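Local coordinates for hypothetical conserved protein (PDB 2QYH) that is of unknown function but belongs to the haloacid dehalogenase-like hydrolases and may act as a phosphatase that binds magnesium, at residues M1-D9 with I188-I197; T43-E51 with F103-A111. One frame throughout, in Å; residues are numbered along the deposited sequence.

Contact 1. Residues M1-D9 with I188-I197; sequences MGRKIVFFD and IRMMIEKLGI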
HETATM    1  N   MSE D   1      13.584 -24.298  23.231  1.00 59.20           N
HETATM    2  CA  MSE D   1      14.663 -24.669  22.272  1.00 59.20           C
HETATM    3  C   MSE D   1      14.694 -23.834  20.998  1.00 59.20           C
HETATM    4  O   MSE D   1      15.558 -22.974  20.837  1.00100.92           O
HETATM    5  CB  MSE D   1      14.552 -26.144  21.882  1.00100.99           C
HETATM    6  CG  MSE D   1      15.215 -27.092  22.857  1.00100.99           C
HETATM    7 SE   MSE D   1      15.323 -28.886  22.146  1.00100.99          SE
HETATM    8  CE  MSE D   1      16.719 -28.607  20.824  1.00100.99           C
ATOM      9  N   GLY D   2      13.750 -24.093  20.095  1.00 33.88           N
ATOM     10  CA  GLY D   2      13.710 -23.376  18.830  1.00 33.88           C
ATOM     11  C   GLY D   2      12.744 -22.215  18.699  1.00 33.88           C
ATOM     12  O   GLY D   2      12.001 -21.883  19.618  1.00 33.88           O
ATOM     13  N   ARG D   3      12.770 -21.588  17.530  1.00 29.16           N
ATOM     14  CA  ARG D   3      11.902 -20.457  17.232  1.00 29.16           C
ATOM     15  C   ARG D   3      10.555 -20.933  16.697  1.00 28.16           C
ATOM     16  O   ARG D   3      10.440 -22.032  16.154  1.00 29.16           O
ATOM     17  CB  ARG D   3      12.547 -19.560  16.169  1.00 27.48           C
ATOM     18  CG  ARG D   3      13.734 -18.756  16.622  1.00 28.48           C
ATOM     19  CD  ARG D   3      13.323 -17.360  17.027  1.00 29.48           C
ATOM     20  NE  ARG D   3      14.492 -16.504  17.183  1.00 30.48           N
ATOM     21  CZ  ARG D   3      14.444 -15.192  17.399  1.00 31.48           C
ATOM     22  NH1 ARG D   3      13.278 -14.567  17.487  1.00 31.48           N
ATOM     23  NH2 ARG D   3      15.569 -14.505  17.525  1.00 28.48           N
ATOM     24  N   LYS D   4       9.543 -20.087  16.851  1.00 27.75           N
ATOM     25  CA  LYS D   4       8.205 -20.370  16.349  1.00 27.75           C
ATOM     26  C   LYS D   4       7.931 -19.314  15.292  1.00 26.75           C
ATOM     27  O   LYS D   4       8.515 -18.236  15.317  1.00 26.75           O
ATOM     28  CB  LYS D   4       7.173 -20.266  17.471  1.00 50.52           C
ATOM     29  CG  LYS D   4       7.341 -21.319  18.544  1.00 52.52           C
ATOM     30  CD  LYS D   4       6.713 -20.876  19.847  1.00 57.52           C
ATOM     31  CE  LYS D   4       6.996 -21.867  20.965  1.00 61.52           C
ATOM     32  NZ  LYS D   4       6.619 -21.324  22.307  1.00 64.52           N
ATOM     33  N   ILE D   5       7.061 -19.623  14.348  1.00 28.39           N
ATOM     34  CA  ILE D   5       6.736 -18.662  13.310  1.00 28.39           C
ATOM     35  C   ILE D   5       5.266 -18.812  12.981  1.00 28.39           C
ATOM     36  O   ILE D   5       4.718 -19.909  13.056  1.00 28.39           O
ATOM     37  CB  ILE D   5       7.594 -18.896  12.039  1.00 21.36           C
ATOM     38  CG1 ILE D   5       7.301 -17.811  11.000  1.00 20.36           C
ATOM     39  CG2 ILE D   5       7.344 -20.287  11.479  1.00 20.36           C
ATOM     40  CD1 ILE D   5       8.292 -17.787   9.838  1.00 20.36           C
ATOM     41  N   VAL D   6       4.619 -17.702  12.653  1.00 25.09           N
ATOM     42  CA  VAL D   6       3.207 -17.727  12.301  1.00 25.09           C
ATOM     43  C   VAL D   6       3.046 -17.066  10.937  1.00 25.09           C
ATOM     44  O   VAL D   6       3.539 -15.964  10.716  1.00 25.09           O
ATOM     45  CB  VAL D   6       2.335 -16.957  13.340  1.00 22.48           C
ATOM     46  CG1 VAL D   6       0.852 -17.092  12.976  1.00 21.48           C
ATOM     47  CG2 VAL D   6       2.591 -17.488  14.746  1.00 21.48           C
ATOM     48  N   PHE D   7       2.361 -17.755  10.032  1.00 28.34           N
ATOM     49  CA  PHE D   7       2.108 -17.257   8.687  1.00 29.34           C
ATOM     50  C   PHE D   7       0.656 -16.791   8.571  1.00 30.34           C
ATOM     51  O   PHE D   7      -0.239 -17.405   9.142  1.00 30.34           O
ATOM     52  CB  PHE D   7       2.385 -18.363   7.672  1.00 25.60           C
ATOM     53  CG  PHE D   7       3.838 -18.636   7.466  1.00 24.60           C
ATOM     54  CD1 PHE D   7       4.563 -17.920   6.522  1.00 22.60           C
ATOM     55  CD2 PHE D   7       4.494 -19.602   8.227  1.00 20.60           C
ATOM     56  CE1 PHE D   7       5.928 -18.164   6.337  1.00 22.60           C
ATOM     57  CE2 PHE D   7       5.854 -19.850   8.050  1.00 20.60           C
ATOM     58  CZ  PHE D   7       6.572 -19.131   7.105  1.00 21.60           C
ATOM     59  N   PHE D   8       0.430 -15.708   7.830  1.00 31.65           N
ATOM     60  CA  PHE D   8      -0.911 -15.155   7.659  1.00 32.65           C
ATOM     61  C   PHE D   8      -1.231 -14.883   6.204  1.00 33.65           C
ATOM     62  O   PHE D   8      -0.404 -14.340   5.480  1.00 33.65           O
ATOM     63  CB  PHE D   8      -1.041 -13.819   8.391  1.00 28.63           C
ATOM     64  CG  PHE D   8      -0.863 -13.908   9.873  1.00 28.63           C
ATOM     65  CD1 PHE D   8      -1.933 -14.245  10.699  1.00 28.63           C
ATOM     66  CD2 PHE D   8       0.371 -13.624  10.456  1.00 28.63           C
ATOM     67  CE1 PHE D   8      -1.775 -14.293  12.090  1.00 27.63           C
ATOM     68  CE2 PHE D   8       0.538 -13.671  11.835  1.00 28.63           C
ATOM     69  CZ  PHE D   8      -0.536 -14.004  12.657  1.00 29.63           C
ATOM     70  N   ASP D   9      -2.425 -15.263   5.770  1.00 28.39           N
ATOM     71  CA  ASP D   9      -2.843 -14.961   4.415  1.00 29.39           C
ATOM     72  C   ASP D   9      -3.397 -13.550   4.616  1.00 28.39           C
ATOM     73  O   ASP D   9      -3.646 -13.154   5.756  1.00 29.39           O
ATOM     74  CB  ASP D   9      -3.939 -15.920   3.954  1.00 62.61           C
ATOM     75  CG  ASP D   9      -4.410 -15.626   2.543  1.00 64.61           C
ATOM     76  OD1 ASP D   9      -3.544 -15.446   1.654  1.00 66.61           O
ATOM     77  OD2 ASP D   9      -5.644 -15.582   2.325  1.00 69.61           O
ATOM     78  N   ILE D 188       6.695 -21.878   2.189  1.00 27.87           N
ATOM     79  CA  ILE D 188       6.711 -21.944   3.643  1.00 26.87           C
ATOM     80  C   ILE D 188       7.642 -23.060   4.083  1.00 27.87           C
ATOM     81  O   ILE D 188       8.277 -22.973   5.135  1.00 27.87           O
ATOM     82  CB  ILE D 188       5.282 -22.204   4.205  1.00 20.86           C
ATOM     83  CG1 ILE D 188       4.448 -20.929   4.078  1.00 19.86           C
ATOM     84  CG2 ILE D 188       5.338 -22.622   5.662  1.00 19.86           C
ATOM     85  CD1 ILE D 188       3.030 -21.075   4.512  1.00 14.86           C
ATOM     86  N   ARG D 189       7.737 -24.108   3.272  1.00 34.27           N
ATOM     87  CA  ARG D 189       8.602 -25.224   3.617  1.00 36.27           C
ATOM     88  C   ARG D 189      10.084 -24.844   3.663  1.00 36.27           C
ATOM     89  O   ARG D 189      10.786 -25.271   4.575  1.00 36.27           O
ATOM     90  CB  ARG D 189       8.398 -26.396   2.663  1.00 46.20           C
ATOM     91  CG  ARG D 189       9.164 -27.639   3.085  1.00 48.20           C
ATOM     92  CD  ARG D 189       8.697 -28.855   2.315  1.00 49.20           C
ATOM     93  NE  ARG D 189       9.688 -29.358   1.369  1.00 57.20           N
ATOM     94  CZ  ARG D 189      10.265 -28.630   0.419  1.00 61.20           C
ATOM     95  NH1 ARG D 189       9.961 -27.348   0.282  1.00 63.20           N
ATOM     96  NH2 ARG D 189      11.131 -29.189  -0.413  1.00 62.20           N
HETATM   97  N   MSE D 190      10.578 -24.058   2.705  1.00 36.85           N
HETATM   98  CA  MSE D 190      11.995 -23.689   2.777  1.00 36.85           C
HETATM   99  C   MSE D 190      12.260 -22.514   3.670  1.00 36.85           C
HETATM  100  O   MSE D 190      13.377 -22.332   4.143  1.00 55.95           O
HETATM  101  CB  MSE D 190      12.604 -23.382   1.422  1.00 91.30           C
HETATM  102  CG  MSE D 190      11.657 -23.350   0.295  1.00 91.30           C
HETATM  103 SE   MSE D 190      12.538 -24.261  -1.134  1.00 91.30          SE
HETATM  104  CE  MSE D 190      14.056 -25.043  -0.217  1.00 91.30           C
HETATM  105  N   MSE D 191      11.248 -21.686   3.872  1.00 28.24           N
HETATM  106  CA  MSE D 191      11.429 -20.580   4.771  1.00 28.24           C
HETATM  107  C   MSE D 191      11.833 -21.249   6.091  1.00 28.24           C
HETATM  108  O   MSE D 191      12.878 -20.923   6.669  1.00 35.80           O
HETATM  109  CB  MSE D 191      10.126 -19.818   4.954  1.00 64.86           C
HETATM  110  CG  MSE D 191      10.117 -18.954   6.194  1.00 64.86           C
HETATM  111 SE   MSE D 191      10.263 -17.077   5.836  1.00 64.86          SE
HETATM  112  CE  MSE D 191      12.176 -16.907   5.814  1.00 64.86           C
ATOM    113  N   ILE D 192      11.023 -22.217   6.536  1.00 24.67           N
ATOM    114  CA  ILE D 192      11.291 -22.905   7.794  1.00 24.67           C
ATOM    115  C   ILE D 192      12.491 -23.841   7.750  1.00 24.67           C
ATOM    116  O   ILE D 192      13.108 -24.119   8.783  1.00 24.67           O
ATOM    117  CB  ILE D 192      10.046 -23.676   8.306  1.00 23.93           C
ATOM    118  CG1 ILE D 192       9.744 -24.872   7.401  1.00 22.93           C
ATOM    119  CG2 ILE D 192       8.850 -22.730   8.365  1.00 23.93           C
ATOM    120  CD1 ILE D 192       8.576 -25.709   7.865  1.00 22.93           C
ATOM    121  N   GLU D 193      12.830 -24.329   6.565  1.00 29.56           N
ATOM    122  CA  GLU D 193      13.983 -25.202   6.425  1.00 31.56           C
ATOM    123  C   GLU D 193      15.224 -24.342   6.615  1.00 30.56           C
ATOM    124  O   GLU D 193      16.110 -24.683   7.393  1.00 30.56           O
ATOM    125  CB  GLU D 193      13.996 -25.847   5.046  1.00 57.30           C
ATOM    126  CG  GLU D 193      13.591 -27.302   5.051  1.00 59.30           C
ATOM    127  CD  GLU D 193      13.461 -27.874   3.650  1.00 60.30           C
ATOM    128  OE1 GLU D 193      14.333 -27.578   2.796  1.00 63.30           O
ATOM    129  OE2 GLU D 193      12.490 -28.626   3.410  1.00 65.30           O
ATOM    130  N   LYS D 194      15.267 -23.211   5.917  1.00 34.68           N
ATOM    131  CA  LYS D 194      16.397 -22.296   6.001  1.00 33.68           C
ATOM    132  C   LYS D 194      16.512 -21.679   7.392  1.00 33.68           C
ATOM    133  O   LYS D 194      17.616 -21.484   7.898  1.00 33.68           O
ATOM    134  CB  LYS D 194      16.267 -21.166   4.967  1.00 36.34           C
ATOM    135  CG  LYS D 194      16.165 -21.589   3.504  1.00 37.34           C
ATOM    136  CD  LYS D 194      17.401 -22.322   3.016  1.00 42.34           C
ATOM    137  CE  LYS D 194      17.476 -22.336   1.488  1.00 45.34           C
ATOM    138  NZ  LYS D 194      16.258 -22.897   0.837  1.00 46.34           N
ATOM    139  N   LEU D 195      15.380 -21.358   8.010  1.00 27.33           N
ATOM    140  CA  LEU D 195      15.401 -20.755   9.343  1.00 27.33           C
ATOM    141  C   LEU D 195      15.705 -21.786  10.426  1.00 27.33           C
ATOM    142  O   LEU D 195      16.064 -21.434  11.550  1.00 27.33           O
ATOM    143  CB  LEU D 195      14.065 -20.066   9.649  1.00 31.27           C
ATOM    144  CG  LEU D 195      13.711 -18.869   8.759  1.00 31.27           C
ATOM    145  CD1 LEU D 195      12.391 -18.260   9.200  1.00 28.27           C
ATOM    146  CD2 LEU D 195      14.828 -17.831   8.830  1.00 32.27           C
ATOM    147  N   GLY D 196      15.560 -23.061  10.078  1.00 31.04           N
ATOM    148  CA  GLY D 196      15.821 -24.117  11.035  1.00 31.04           C
ATOM    149  C   GLY D 196      14.690 -24.251  12.030  1.00 31.04           C
ATOM    150  O   GLY D 196      14.922 -24.515  13.211  1.00 30.04           O
ATOM    151  N   ILE D 197      13.460 -24.067  11.552  1.00 28.09           N
ATOM    152  CA  ILE D 197      12.282 -24.163  12.407  1.00 29.09           C
ATOM    153  C   ILE D 197      11.524 -25.467  12.196  1.00 29.09           C
ATOM    154  O   ILE D 197      11.142 -25.800  11.072  1.00 29.09           O
ATOM    155  CB  ILE D 197      11.315 -22.984  12.155  1.00 27.54           C
ATOM    156  CG1 ILE D 197      11.994 -21.663  12.537  1.00 25.54           C
ATOM    157  CG2 ILE D 197      10.012 -23.185  12.955  1.00 27.54           C
ATOM    158  CD1 ILE D 197      11.081 -20.463  12.448  1.00 24.54           C
TER
HETATM  159  O   HOH W   1      14.594 -22.380  15.396  1.00 34.40           O

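Contact 2. Residues T43-E51 with F103-A111; sequences TGRAPFMFE and FMDAEKMRA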
ATOM      1  N   THR D  43       1.405 -15.418   0.657  1.00 28.75           N
ATOM      2  CA  THR D  43       0.406 -15.063  -0.339  1.00 28.75           C
ATOM      3  C   THR D  43       0.849 -15.345  -1.770  1.00 28.75           C
ATOM      4  O   THR D  43       2.024 -15.586  -2.036  1.00 27.75           O
ATOM      5  CB  THR D  43       0.065 -13.562  -0.221  1.00 20.81           C
ATOM      6  OG1 THR D  43      -0.949 -13.213  -1.169  1.00 18.81           O
ATOM      7  CG2 THR D  43       1.304 -12.723  -0.486  1.00 18.81           C
ATOM      8  N   GLY D  44      -0.108 -15.312  -2.689  1.00 29.20           N
ATOM      9  CA  GLY D  44       0.211 -15.539  -4.083  1.00 30.20           C
ATOM     10  C   GLY D  44       0.535 -14.216  -4.755  1.00 31.20           C
ATOM     11  O   GLY D  44       0.995 -14.181  -5.896  1.00 31.20           O
ATOM     12  N   ARG D  45       0.304 -13.125  -4.029  1.00 32.24           N
ATOM     13  CA  ARG D  45       0.548 -11.782  -4.544  1.00 33.24           C
ATOM     14  C   ARG D  45       2.015 -11.434  -4.730  1.00 32.24           C
ATOM     15  O   ARG D  45       2.909 -12.105  -4.209  1.00 32.24           O
ATOM     16  CB  ARG D  45      -0.063 -10.741  -3.612  1.00 41.73           C
ATOM     17  CG  ARG D  45      -1.529 -10.910  -3.370  1.00 43.73           C
ATOM     18  CD  ARG D  45      -2.026  -9.799  -2.487  1.00 47.73           C
ATOM     19  NE  ARG D  45      -3.441  -9.943  -2.167  1.00 49.73           N
ATOM     20  CZ  ARG D  45      -4.143  -9.033  -1.502  1.00 51.73           C
ATOM     21  NH1 ARG D  45      -3.566  -7.909  -1.086  1.00 49.73           N
ATOM     22  NH2 ARG D  45      -5.426  -9.248  -1.262  1.00 52.73           N
ATOM     23  N   ALA D  46       2.241 -10.363  -5.482  1.00 27.81           N
ATOM     24  CA  ALA D  46       3.582  -9.858  -5.735  1.00 27.81           C
ATOM     25  C   ALA D  46       3.939  -8.974  -4.545  1.00 28.81           C
ATOM     26  O   ALA D  46       3.068  -8.352  -3.944  1.00 28.81           O
ATOM     27  CB  ALA D  46       3.591  -9.033  -7.005  1.00 15.85           C
ATOM     28  N   PRO D  47       5.221  -8.911  -4.181  1.00 38.14           N
ATOM     29  CA  PRO D  47       5.598  -8.068  -3.044  1.00 38.14           C
ATOM     30  C   PRO D  47       4.959  -6.670  -3.074  1.00 39.14           C
ATOM     31  O   PRO D  47       4.368  -6.229  -2.086  1.00 40.14           O
ATOM     32  CB  PRO D  47       7.115  -8.019  -3.152  1.00 34.90           C
ATOM     33  CG  PRO D  47       7.443  -9.403  -3.659  1.00 34.90           C
ATOM     34  CD  PRO D  47       6.383  -9.633  -4.727  1.00 34.90           C
ATOM     35  N   PHE D  48       5.060  -5.985  -4.211  1.00 32.08           N
ATOM     36  CA  PHE D  48       4.510  -4.643  -4.340  1.00 32.08           C
ATOM     37  C   PHE D  48       2.997  -4.555  -4.227  1.00 32.08           C
ATOM     38  O   PHE D  48       2.441  -3.459  -4.199  1.00 31.08           O
ATOM     39  CB  PHE D  48       4.952  -3.992  -5.660  1.00 33.27           C
ATOM     40  CG  PHE D  48       4.426  -4.673  -6.894  1.00 33.27           C
ATOM     41  CD1 PHE D  48       5.187  -5.630  -7.560  1.00 34.27           C
ATOM     42  CD2 PHE D  48       3.164  -4.356  -7.394  1.00 35.27           C
ATOM     43  CE1 PHE D  48       4.698  -6.263  -8.710  1.00 34.27           C
ATOM     44  CE2 PHE D  48       2.665  -4.985  -8.544  1.00 34.27           C
ATOM     45  CZ  PHE D  48       3.433  -5.939  -9.201  1.00 34.27           C
HETATM   46  N   MSE D  49       2.323  -5.697  -4.157  1.00 36.82           N
HETATM   47  CA  MSE D  49       0.869  -5.702  -4.056  1.00 36.82           C
HETATM   48  C   MSE D  49       0.358  -5.740  -2.624  1.00 36.82           C
HETATM   49  O   MSE D  49      -0.853  -5.795  -2.399  1.00 50.80           O
HETATM   50  CB  MSE D  49       0.287  -6.882  -4.833  1.00 61.39           C
HETATM   51  CG  MSE D  49       0.118  -6.622  -6.318  1.00 61.39           C
HETATM   52 SE   MSE D  49      -0.402  -8.208  -7.299  1.00 61.39          SE
HETATM   53  CE  MSE D  49      -2.134  -8.555  -6.498  1.00 61.39           C
ATOM     54  N   PHE D  50       1.269  -5.725  -1.655  1.00 35.59           N
ATOM     55  CA  PHE D  50       0.855  -5.740  -0.254  1.00 35.59           C
ATOM     56  C   PHE D  50       1.909  -5.134   0.665  1.00 36.59           C
ATOM     57  O   PHE D  50       2.066  -5.533   1.822  1.00 36.59           O
ATOM     58  CB  PHE D  50       0.476  -7.167   0.197  1.00 29.38           C
ATOM     59  CG  PHE D  50       1.630  -8.133   0.270  1.00 28.38           C
ATOM     60  CD1 PHE D  50       2.202  -8.460   1.500  1.00 27.38           C
ATOM     61  CD2 PHE D  50       2.101  -8.769  -0.881  1.00 26.38           C
ATOM     62  CE1 PHE D  50       3.221  -9.411   1.589  1.00 26.38           C
ATOM     63  CE2 PHE D  50       3.123  -9.726  -0.807  1.00 25.38           C
ATOM     64  CZ  PHE D  50       3.684 -10.049   0.438  1.00 27.38           C
ATOM     65  N   GLU D  51       2.620  -4.148   0.132  1.00 40.31           N
ATOM     66  CA  GLU D  51       3.652  -3.459   0.887  1.00 41.31           C
ATOM     67  C   GLU D  51       3.023  -2.545   1.941  1.00 41.31           C
ATOM     68  O   GLU D  51       3.567  -2.385   3.032  1.00 41.31           O
ATOM     69  CB  GLU D  51       4.516  -2.631  -0.054  1.00 40.54           C
ATOM     70  CG  GLU D  51       5.748  -2.054   0.592  1.00 42.54           C
ATOM     71  CD  GLU D  51       6.506  -1.150  -0.351  1.00 45.54           C
ATOM     72  OE1 GLU D  51       6.707  -1.539  -1.525  1.00 47.54           O
ATOM     73  OE2 GLU D  51       6.906  -0.052   0.083  1.00 47.54           O
ATOM     74  N   PHE D 103       4.142  -9.577 -17.186  1.00 37.38           N
ATOM     75  CA  PHE D 103       5.317 -10.103 -16.498  1.00 37.38           C
ATOM     76  C   PHE D 103       5.467  -9.409 -15.153  1.00 35.38           C
ATOM     77  O   PHE D 103       5.445  -8.181 -15.078  1.00 36.38           O
ATOM     78  CB  PHE D 103       6.558  -9.865 -17.350  1.00 48.18           C
ATOM     79  CG  PHE D 103       6.377 -10.257 -18.776  1.00 50.18           C
ATOM     80  CD1 PHE D 103       6.206 -11.593 -19.127  1.00 52.18           C
ATOM     81  CD2 PHE D 103       6.328  -9.286 -19.773  1.00 51.18           C
ATOM     82  CE1 PHE D 103       5.983 -11.958 -20.457  1.00 53.18           C
ATOM     83  CE2 PHE D 103       6.106  -9.636 -21.103  1.00 51.18           C
ATOM     84  CZ  PHE D 103       5.931 -10.977 -21.447  1.00 52.18           C
HETATM   85  N   MSE D 104       5.627 -10.208 -14.099  1.00 30.03           N
HETATM   86  CA  MSE D 104       5.753  -9.702 -12.734  1.00 30.03           C
HETATM   87  C   MSE D 104       7.047 -10.078 -12.016  1.00 30.03           C
HETATM   88  O   MSE D 104       7.482 -11.232 -12.055  1.00 37.49           O
HETATM   89  CB  MSE D 104       4.598 -10.221 -11.889  1.00 57.34           C
HETATM   90  CG  MSE D 104       3.234 -10.001 -12.473  1.00 57.34           C
HETATM   91 SE   MSE D 104       1.941 -11.113 -11.565  1.00 57.34          SE
HETATM   92  CE  MSE D 104       1.839 -10.168  -9.883  1.00 57.34           C
ATOM     93  N   ASP D 105       7.671  -9.096 -11.372  1.00 27.34           N
ATOM     94  CA  ASP D 105       8.859  -9.364 -10.574  1.00 28.34           C
ATOM     95  C   ASP D 105       8.569  -8.756  -9.206  1.00 28.34           C
ATOM     96  O   ASP D 105       7.438  -8.368  -8.940  1.00 28.34           O
ATOM     97  CB  ASP D 105      10.143  -8.802 -11.214  1.00 41.24           C
ATOM     98  CG  ASP D 105      10.195  -7.290 -11.247  1.00 42.24           C
ATOM     99  OD1 ASP D 105       9.305  -6.621 -10.684  1.00 43.24           O
ATOM    100  OD2 ASP D 105      11.163  -6.772 -11.846  1.00 43.24           O
ATOM    101  N   ALA D 106       9.563  -8.669  -8.336  1.00 30.54           N
ATOM    102  CA  ALA D 106       9.322  -8.140  -7.005  1.00 31.54           C
ATOM    103  C   ALA D 106       8.991  -6.649  -6.923  1.00 32.54           C
ATOM    104  O   ALA D 106       8.266  -6.222  -6.016  1.00 32.54           O
ATOM    105  CB  ALA D 106      10.508  -8.459  -6.113  1.00 28.32           C
ATOM    106  N   GLU D 107       9.502  -5.855  -7.860  1.00 34.65           N
ATOM    107  CA  GLU D 107       9.262  -4.413  -7.836  1.00 35.65           C
ATOM    108  C   GLU D 107       8.104  -3.946  -8.692  1.00 35.65           C
ATOM    109  O   GLU D 107       7.276  -3.149  -8.250  1.00 35.65           O
ATOM    110  CB  GLU D 107      10.512  -3.640  -8.280  1.00 61.77           C
ATOM    111  CG  GLU D 107      11.670  -3.617  -7.299  1.00 65.77           C
ATOM    112  CD  GLU D 107      12.279  -4.984  -7.069  1.00 71.77           C
ATOM    113  OE1 GLU D 107      12.561  -5.689  -8.065  1.00 71.77           O
ATOM    114  OE2 GLU D 107      12.486  -5.350  -5.890  1.00 72.77           O
ATOM    115  N   LYS D 108       8.040  -4.433  -9.924  1.00 45.29           N
ATOM    116  CA  LYS D 108       6.996  -3.976 -10.818  1.00 46.29           C
ATOM    117  C   LYS D 108       6.321  -5.031 -11.676  1.00 45.29           C
ATOM    118  O   LYS D 108       6.557  -6.233 -11.552  1.00 46.29           O
ATOM    119  CB  LYS D 108       7.547  -2.868 -11.723  1.00 43.38           C
ATOM    120  CG  LYS D 108       8.632  -3.344 -12.672  1.00 44.38           C
ATOM    121  CD  LYS D 108       9.161  -2.215 -13.526  1.00 45.38           C
ATOM    122  CE  LYS D 108      10.154  -1.359 -12.771  1.00 47.38           C
ATOM    123  NZ  LYS D 108      11.397  -2.118 -12.496  1.00 50.38           N
HETATM  124  N   MSE D 109       5.504  -4.531 -12.590  1.00 43.46           N
HETATM  125  CA  MSE D 109       4.708  -5.352 -13.469  1.00 43.46           C
HETATM  126  C   MSE D 109       4.703  -4.743 -14.882  1.00 43.46           C
HETATM  127  O   MSE D 109       4.680  -3.519 -15.035  1.00 65.40           O
HETATM  128  CB  MSE D 109       3.314  -5.364 -12.874  1.00 55.37           C
HETATM  129  CG  MSE D 109       2.401  -6.434 -13.318  1.00 55.37           C
HETATM  130 SE   MSE D 109       0.788  -6.152 -12.329  1.00 55.37          SE
HETATM  131  CE  MSE D 109       0.609  -7.902 -11.572  1.00 55.37           C
ATOM    132  N   ARG D 110       4.722  -5.598 -15.904  1.00 42.25           N
ATOM    133  CA  ARG D 110       4.715  -5.140 -17.294  1.00 43.25           C
ATOM    134  C   ARG D 110       3.813  -5.979 -18.198  1.00 44.25           C
ATOM    135  O   ARG D 110       3.734  -7.202 -18.064  1.00 44.25           O
ATOM    136  CB  ARG D 110       6.139  -5.136 -17.861  1.00 40.68           C
ATOM    137  CG  ARG D 110       7.047  -4.089 -17.251  1.00 40.68           C
ATOM    138  CD  ARG D 110       6.549  -2.689 -17.569  1.00 39.68           C
ATOM    139  NE  ARG D 110       7.397  -1.642 -16.999  1.00 40.68           N
ATOM    140  CZ  ARG D 110       7.161  -1.022 -15.846  1.00 39.68           C
ATOM    141  NH1 ARG D 110       6.092  -1.339 -15.120  1.00 37.68           N
ATOM    142  NH2 ARG D 110       7.988  -0.073 -15.423  1.00 39.68           N
ATOM    143  N   ALA D 111       3.136  -5.304 -19.123  1.00 45.17           N
ATOM    144  CA  ALA D 111       2.235  -5.960 -20.065  1.00 46.17           C
ATOM    145  C   ALA D 111       2.883  -6.094 -21.443  1.00 47.17           C
ATOM    146  O   ALA D 111       3.627  -5.209 -21.878  1.00 47.17           O
ATOM    147  CB  ALA D 111       0.944  -5.172 -20.178  1.00 50.39           C
TER

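Contact 1. Residues M1-D9 with I188-I197
Strand 5-8, with Ile5 and Phe7 facing the helix, runs nearly antiparallel to helix segment 188-195, at 160° and with 11.2 Å between the axes. Ile188 lies over one face of the Phe7 ring. Its CG1 sits 3.9 Å from the ring centroid, 12° off the normal, a CH-pi contact. Ile188 CG2 lies over the same face, nearest Phe7 CE2. At the edge of the ring, in its plane, Met191 CG meets Phe7 CZ at 3.7 Å. Ile5 CD1 touches Met191 CG and Leu195 CD1, and Ile5 CG2 touches Ile192 CG2, which also lies at the Phe7 ring edge. This is the layer packing of a Rossmann-like HAD core: strand 5-8 is central in the parallel part of the main sheet, and the helix covers one face of it. The pattern DxDx(T/V), probably the HAD catalytic motif, begins at Asp9. Beyond the helix, Ile197 CG1 lies anti to the carbonyl carbon (chi1 -64°), and from there CD1 reaches Ile5 CB at 3.8 Å, the side chains crossing at about a right angle. Gly196, with positive phi, closes the helix in a Schellman motif. One water links Arg3 N to Gly196 O, while Arg3 NH1 bonds Gly36 O.

Contact 2. Residues T43-E51 with F103-A111
The Phe48 ring is set among a run of backbone carbonyls, a polar surrounding for an aromatic side chain. Asp105 O lies at the ring edge, in plane, 3.5 Å from Phe48 CE1. Ala106 O is also at the edge, near Phe48 CD1. Glu107 O and Lys108 O approach obliquely, Glu107 O at 3.3 Å from Phe48 CD1. The polarised C-H edge of the ring probably suits the oxygens of Asp105 and Ala106. Phe48 CG stands between the backbone N and the carbonyl carbon (chi1 65°), and this rotation carries the ring into the turn 105-108. At the far end Phe48 CZ meets Met109 CB at 3.7 Å. The selenium of Met109 lies at the ring edge, a Met-aromatic contact with the two side chains at about a right angle.

Beside the ring the side chains meet through apolar atoms. Pro47 CG rests on Ala106 CB at 4.0 Å. Met104 bends at its last torsion (chi3 73°), and its CE touches both Ala46 CB, at 3.6 Å, and Met49 SE. The turn is held from within: Asp105 OD1 takes a bond from Lys108 N of 2.6 Å and a weak one from Glu107 N, an Asx motif. Asp105 OD2 bonds Tyr137 OH.

Lys55 of the second subunit makes a cation-pi contact with Phe48 and bonds Glu107 O, so the same turn also faces the dimer partner. Arg45 pairs with Asp11 of the probable HAD motif and bonds a glycerol, probably from the crystallisation liquor. The pairing of a loop after core strand 38-42 with a hairpin of the separate antiparallel sheet is consistent with the core-cap interface of a HAD hydrolase, beside its probable active-site cleft.

In the fold
Both contacts are largely buried, but they sit about 23 Å apart between centres and share no secondary-structure element. Contact 1 lies inside the core domain, where a helix packs on the main sheet. Contact 2 joins that domain to the five-stranded antiparallel sheet, and part of it reaches the second subunit. Along the chain, contact 2 is nested inside the loop closed by contact 1. Strands 5-8 and 38-42 are neighbours in the main sheet, so the loop 43-51 leaves the sheet near Asp9. The chemistry follows the place: contact 1 is mainly aliphatic packing, with one ring face covered by Ile188, while contact 2 sets carbonyl oxygens and one selenomethionine round a ring, with two more packed beside it.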